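Local coordinates for protein Non-reducing end alpha-L-arabinofuranosidase BoGH43B (Bacteroides ovatus, PDB 5JOZ) that removes terminal non-reducing alpha-L-arabinofuranosyl residues from the side branches of xyloglucan, helping a human gut bacterium to degrade this polysaccharide, at residues A[247-251]-A[272-277]; A[371-377]-A[435-441]. All coordinates share one frame; numbering follows the deposited sequence.

Interaction 1 (A[247-251]-A[272-277]); sequences GSWWA and LAPVTW
The indole of Trp277 turns its edge to one face of Trp249: NE1 of Trp277 stands 3.2 Å from CD1 of Trp249, offset toward the rim, and the planes meet at 68° in an edge-to-face pair. A water lies in plane at the edge of the Trp249 ring, bridging Trp249 N and Val275 O. Trp250 goes to the other side of the sheet, its CG beside the backbone N (chi1 -70°), which lays the six-membered ring over Pro274. There CB of Pro274 makes a CH-pi contact 3.8 Å from the ring centroid, almost on the normal, while CG of Leu272 meets Trp250 CE3 at 3.7 Å. With an alanine here instead of Trp250, Pro274 would probably lose this CH-pi contact and a gap would open beside Leu272 and Leu47. On the Trp249 side, Ala251 CB touches Val275 CG2 at 3.5 Å. Ala251 and Ala273 exchange two backbone bonds as an antiparallel hydrogen-bonded pair; Val275 N gives another to Trp249 O. These are the two central strands of a four-stranded antiparallel sheet, one blade of the five-bladed beta-propeller characteristic of family 43 glycoside hydrolases.

Interaction 2 (A[371-377]-A[435-441]); sequences TASAKVN and EVILSIT
Ala372, Ala374 and Val376 pair with Ile440, Leu438 and Val436 in two adjacent antiparallel strands of a concanavalin A-like beta-sandwich. Six backbone hydrogen bonds, two for each of these hydrogen-bonded pairs, hold the strands together; Ile440 N to Ala372 O is the shortest, at 2.7 Å and nearly straight. The side chains of these residues form the buried face, packed against Leu389, Leu401 and Ile403 of the second sheet. The alanines face larger residues across the strands, Ala372 opposite Ile440 and Ala374 opposite Leu438. Val376 CG1 sits between its own backbone N and carbonyl carbon (chi1 59°), which brings it 4.1 Å from CD1 of Leu438 and 3.4 Å from Val436 O.

The other face, with Thr371, Ser373, Lys375, Ile437, Ser439 and Thr441, is more polar and, Ser373 apart, more open to solvent. Its cross-strand touches are sparser: Ser439 OG rests against CB of Ser373 at 3.4 Å, and the two threonines lie side by side, with Thr441 OG1 bonded to Glu450. Lys375 runs out extended, crossing Glu435 at about a right angle, and takes its NZ to a salt bridge with Asp499, a calcium ligand. Glu435 is bent at chi2 (-84°), folding its carboxylate back toward the neighbouring strand. OE2 thereby comes 3.6 Å from CG of Lys375, while Lys375 NZ stays 4.8 Å from that same Glu435 OE2.

From the N terminus the chain builds the propeller domain first, and interaction 1 comes late in it: 272-277 returns alongside 247-251 after 20 intervening residues, closing the connection between neighbouring strands of one blade. The chain then passes into the concanavalin A-like domain. Interaction 2 closes a longer excursion there, in which the 57 residues between 371-377 and 435-441 include strands 389-392, 397-406, 409-418 and 421-429 of the opposing sheet. The contacts follow in series, neither nesting nor crossing. Their centres are 43 Å apart on opposite sides of the chain's centre, and each ties strands together within its own domain.

Interaction 1 (A[247-251]-A[272-277])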
loop_
_atom_site.group_PDB
_atom_site.type_symbol
_atom_site.label_atom_id
_atom_site.label_comp_id
_atom_site.label_asym_id
_atom_site.label_seq_id
_atom_site.Cartn_x
_atom_site.Cartn_y
_atom_site.Cartn_z
ATOM N N GLY A 247 -6.773 19.683 21.305
ATOM C CA GLY A 247 -7.990 18.945 21.641
ATOM C C GLY A 247 -8.877 18.481 20.484
ATOM O O GLY A 247 -9.745 17.639 20.698
ATOM N N SER A 248 -8.655 18.995 19.273
ATOM C CA SER A 248 -9.467 18.642 18.111
ATOM C C SER A 248 -9.095 17.267 17.542
ATOM O O SER A 248 -8.004 16.734 17.786
ATOM C CB SER A 248 -9.374 19.725 17.016
ATOM O OG SER A 248 -8.075 19.776 16.435
ATOM N N TRP A 249 -10.019 16.714 16.768
ATOM C CA TRP A 249 -9.936 15.339 16.282
ATOM C C TRP A 249 -9.949 15.274 14.744
ATOM O O TRP A 249 -10.711 15.997 14.065
ATOM C CB TRP A 249 -11.096 14.520 16.852
ATOM C CG TRP A 249 -10.983 14.234 18.323
ATOM C CD1 TRP A 249 -11.308 15.076 19.358
ATOM C CD2 TRP A 249 -10.538 13.014 18.925
ATOM N NE1 TRP A 249 -11.088 14.448 20.562
ATOM C CE2 TRP A 249 -10.620 13.182 20.324
ATOM C CE3 TRP A 249 -10.069 11.797 18.418
ATOM C CZ2 TRP A 249 -10.232 12.183 21.223
ATOM C CZ3 TRP A 249 -9.688 10.806 19.311
ATOM C CH2 TRP A 249 -9.766 11.009 20.700
ATOM N N TRP A 250 -9.075 14.410 14.230
ATOM C CA TRP A 250 -8.976 14.072 12.826
ATOM C C TRP A 250 -9.044 12.559 12.662
ATOM O O TRP A 250 -8.706 11.793 13.588
ATOM C CB TRP A 250 -7.685 14.648 12.236
ATOM C CG TRP A 250 -7.767 16.136 12.147
ATOM C CD1 TRP A 250 -7.525 17.038 13.147
ATOM C CD2 TRP A 250 -8.187 16.894 11.017
ATOM N NE1 TRP A 250 -7.741 18.322 12.690
ATOM C CE2 TRP A 250 -8.147 18.258 11.385
ATOM C CE3 TRP A 250 -8.567 16.558 9.717
ATOM C CZ2 TRP A 250 -8.495 19.276 10.506
ATOM C CZ3 TRP A 250 -8.897 17.571 8.839
ATOM C CH2 TRP A 250 -8.862 18.913 9.236
ATOM N N ALA A 251 -9.533 12.141 11.498
ATOM C CA ALA A 251 -9.597 10.747 11.108
ATOM C C ALA A 251 -8.788 10.551 9.838
ATOM O O ALA A 251 -8.841 11.380 8.930
ATOM C CB ALA A 251 -11.037 10.334 10.872
ATOM N N LEU A 272 -7.958 12.156 4.704
ATOM C CA LEU A 272 -7.954 12.883 5.977
ATOM C C LEU A 272 -9.262 13.646 6.109
ATOM O O LEU A 272 -9.661 14.344 5.169
ATOM C CB LEU A 272 -6.785 13.871 6.004
ATOM C CG LEU A 272 -6.550 14.691 7.280
ATOM C CD1 LEU A 272 -6.262 13.772 8.467
ATOM C CD2 LEU A 272 -5.384 15.635 7.057
ATOM N N ALA A 273 -9.936 13.515 7.252
ATOM C CA ALA A 273 -11.164 14.273 7.494
ATOM C C ALA A 273 -11.285 14.736 8.952
ATOM O O ALA A 273 -10.903 14.005 9.860
ATOM C CB ALA A 273 -12.375 13.446 7.089
ATOM N N PRO A 274 -11.823 15.953 9.174
ATOM C CA PRO A 274 -12.051 16.429 10.523
ATOM C C PRO A 274 -13.254 15.725 11.143
ATOM O O PRO A 274 -14.247 15.483 10.462
ATOM C CB PRO A 274 -12.339 17.917 10.321
ATOM C CG PRO A 274 -13.003 17.982 8.984
ATOM C CD PRO A 274 -12.421 16.861 8.171
ATOM N N VAL A 275 -13.129 15.387 12.423
ATOM C CA VAL A 275 -14.157 14.685 13.182
ATOM C C VAL A 275 -14.695 15.644 14.236
ATOM O O VAL A 275 -13.932 16.246 14.979
ATOM C CB VAL A 275 -13.562 13.434 13.869
ATOM C CG1 VAL A 275 -14.586 12.750 14.774
ATOM C CG2 VAL A 275 -13.041 12.469 12.820
ATOM N N THR A 276 -16.010 15.771 14.301
ATOM C CA THR A 276 -16.674 16.651 15.262
ATOM C C THR A 276 -17.511 15.829 16.228
ATOM O O THR A 276 -18.225 14.950 15.803
ATOM C CB THR A 276 -17.587 17.610 14.510
ATOM O OG1 THR A 276 -16.840 18.186 13.433
ATOM C CG2 THR A 276 -18.118 18.710 15.442
ATOM N N TRP A 277 -17.410 16.123 17.517
ATOM C CA TRP A 277 -18.213 15.456 18.548
ATOM C C TRP A 277 -19.446 16.276 18.859
ATOM O O TRP A 277 -19.338 17.476 19.089
ATOM C CB TRP A 277 -17.390 15.278 19.818
ATOM C CG TRP A 277 -16.226 14.387 19.588
ATOM C CD1 TRP A 277 -15.020 14.743 19.097
ATOM C CD2 TRP A 277 -16.173 12.975 19.805
ATOM N NE1 TRP A 277 -14.204 13.649 19.019
ATOM C CE2 TRP A 277 -14.885 12.548 19.436
ATOM C CE3 TRP A 277 -17.085 12.033 20.285
ATOM C CZ2 TRP A 277 -14.476 11.221 19.535
ATOM C CZ3 TRP A 277 -16.683 10.708 20.380
ATOM C CH2 TRP A 277 -15.388 10.312 20.003
HETATM O O HOH W 1 -12.614 17.870 16.827
#

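Interaction 2 (A[371-377]-A[435-441])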
loop_
_atom_site.group_PDB
_atom_site.type_symbol
_atom_site.label_atom_id
_atom_site.label_comp_id
_atom_site.label_asym_id
_atom_site.label_seq_id
_atom_site.Cartn_x
_atom_site.Cartn_y
_atom_site.Cartn_z
ATOM N N THR A 371 4.490 10.231 -16.210
ATOM C CA THR A 371 5.506 9.760 -17.119
ATOM C C THR A 371 6.525 9.006 -16.290
ATOM O O THR A 371 6.991 9.497 -15.269
ATOM C CB THR A 371 6.189 10.927 -17.853
ATOM O OG1 THR A 371 5.222 11.567 -18.689
ATOM C CG2 THR A 371 7.352 10.428 -18.721
ATOM N N ALA A 372 6.858 7.809 -16.746
ATOM C CA ALA A 372 7.869 6.975 -16.117
ATOM C C ALA A 372 8.776 6.512 -17.224
ATOM O O ALA A 372 8.287 6.010 -18.231
ATOM C CB ALA A 372 7.215 5.781 -15.456
ATOM N N SER A 373 10.083 6.680 -17.057
ATOM C CA SER A 373 11.030 6.191 -18.055
ATOM C C SER A 373 12.340 5.770 -17.420
ATOM O O SER A 373 12.681 6.213 -16.335
ATOM C CB SER A 373 11.289 7.250 -19.125
ATOM O OG SER A 373 11.786 8.445 -18.549
ATOM N N ALA A 374 13.070 4.928 -18.140
ATOM C CA ALA A 374 14.308 4.356 -17.653
ATOM C C ALA A 374 15.253 4.111 -18.810
ATOM O O ALA A 374 14.855 3.552 -19.826
ATOM C CB ALA A 374 14.024 3.044 -16.931
ATOM N N LYS A 375 16.504 4.511 -18.632
ATOM C CA LYS A 375 17.570 4.186 -19.568
ATOM C C LYS A 375 18.157 2.844 -19.123
ATOM O O LYS A 375 18.599 2.710 -17.977
ATOM C CB LYS A 375 18.635 5.284 -19.537
ATOM C CG LYS A 375 19.727 5.219 -20.600
ATOM C CD LYS A 375 21.005 5.872 -20.075
ATOM C CE LYS A 375 21.870 6.473 -21.165
ATOM N NZ LYS A 375 23.140 7.012 -20.587
ATOM N N VAL A 376 18.172 1.873 -20.035
ATOM C CA VAL A 376 18.593 0.514 -19.732
ATOM C C VAL A 376 19.569 -0.022 -20.788
ATOM O O VAL A 376 19.426 0.233 -21.993
ATOM C CB VAL A 376 17.371 -0.425 -19.566
ATOM C CG1 VAL A 376 16.522 -0.469 -20.825
ATOM C CG2 VAL A 376 17.793 -1.833 -19.144
ATOM N N ASN A 377 20.571 -0.742 -20.304
ATOM C CA ASN A 377 21.502 -1.482 -21.133
ATOM C C ASN A 377 21.156 -2.962 -20.964
ATOM O O ASN A 377 21.277 -3.503 -19.859
ATOM C CB ASN A 377 22.953 -1.197 -20.698
ATOM C CG ASN A 377 23.991 -1.781 -21.662
ATOM O OD1 ASN A 377 23.759 -1.897 -22.860
ATOM N ND2 ASN A 377 25.141 -2.151 -21.130
ATOM N N GLU A 435 22.338 1.804 -25.603
ATOM C CA GLU A 435 21.385 2.135 -24.548
ATOM C C GLU A 435 19.988 2.358 -25.121
ATOM O O GLU A 435 19.840 2.833 -26.239
ATOM C CB GLU A 435 21.868 3.383 -23.791
ATOM C CG GLU A 435 23.183 3.172 -23.036
ATOM C CD GLU A 435 23.016 2.553 -21.648
ATOM O OE1 GLU A 435 24.048 2.235 -21.022
ATOM O OE2 GLU A 435 21.876 2.396 -21.158
ATOM N N VAL A 436 18.967 1.985 -24.356
ATOM C CA VAL A 436 17.574 2.149 -24.777
ATOM C C VAL A 436 16.815 2.847 -23.663
ATOM O O VAL A 436 16.946 2.493 -22.488
ATOM C CB VAL A 436 16.895 0.801 -25.116
ATOM C CG1 VAL A 436 15.473 1.010 -25.639
ATOM C CG2 VAL A 436 17.713 0.045 -26.140
ATOM N N ILE A 437 16.046 3.864 -24.034
ATOM C CA ILE A 437 15.171 4.540 -23.102
ATOM C C ILE A 437 13.806 3.955 -23.324
ATOM O O ILE A 437 13.250 4.083 -24.416
ATOM C CB ILE A 437 15.119 6.060 -23.328
ATOM C CG1 ILE A 437 16.508 6.667 -23.093
ATOM C CG2 ILE A 437 14.065 6.685 -22.407
ATOM C CD1 ILE A 437 16.610 8.144 -23.424
ATOM N N LEU A 438 13.287 3.296 -22.289
ATOM C CA LEU A 438 11.944 2.747 -22.290
ATOM C C LEU A 438 11.082 3.689 -21.509
ATOM O O LEU A 438 11.491 4.170 -20.462
ATOM C CB LEU A 438 11.922 1.378 -21.628
ATOM C CG LEU A 438 12.696 0.264 -22.313
ATOM C CD1 LEU A 438 12.543 -0.991 -21.480
ATOM C CD2 LEU A 438 12.229 0.011 -23.737
ATOM N N SER A 439 9.874 3.923 -21.998
ATOM C CA SER A 439 9.037 4.996 -21.488
ATOM C C SER A 439 7.567 4.547 -21.410
ATOM O O SER A 439 7.061 3.886 -22.319
ATOM C CB SER A 439 9.224 6.221 -22.383
ATOM O OG SER A 439 9.032 7.419 -21.670
ATOM N N ILE A 440 6.914 4.856 -20.289
ATOM C CA ILE A 440 5.491 4.597 -20.094
ATOM C C ILE A 440 4.864 5.891 -19.633
ATOM O O ILE A 440 5.303 6.466 -18.644
ATOM C CB ILE A 440 5.218 3.540 -19.010
ATOM C CG1 ILE A 440 5.891 2.212 -19.374
ATOM C CG2 ILE A 440 3.711 3.355 -18.810
ATOM C CD1 ILE A 440 6.111 1.315 -18.186
ATOM N N THR A 441 3.850 6.345 -20.360
ATOM C CA THR A 441 3.114 7.542 -20.004
ATOM C C THR A 441 1.680 7.123 -19.712
ATOM O O THR A 441 1.181 6.138 -20.276
ATOM C CB THR A 441 3.172 8.618 -21.112
ATOM O OG1 THR A 441 2.363 8.227 -22.223
ATOM C CG2 THR A 441 4.601 8.843 -21.571
#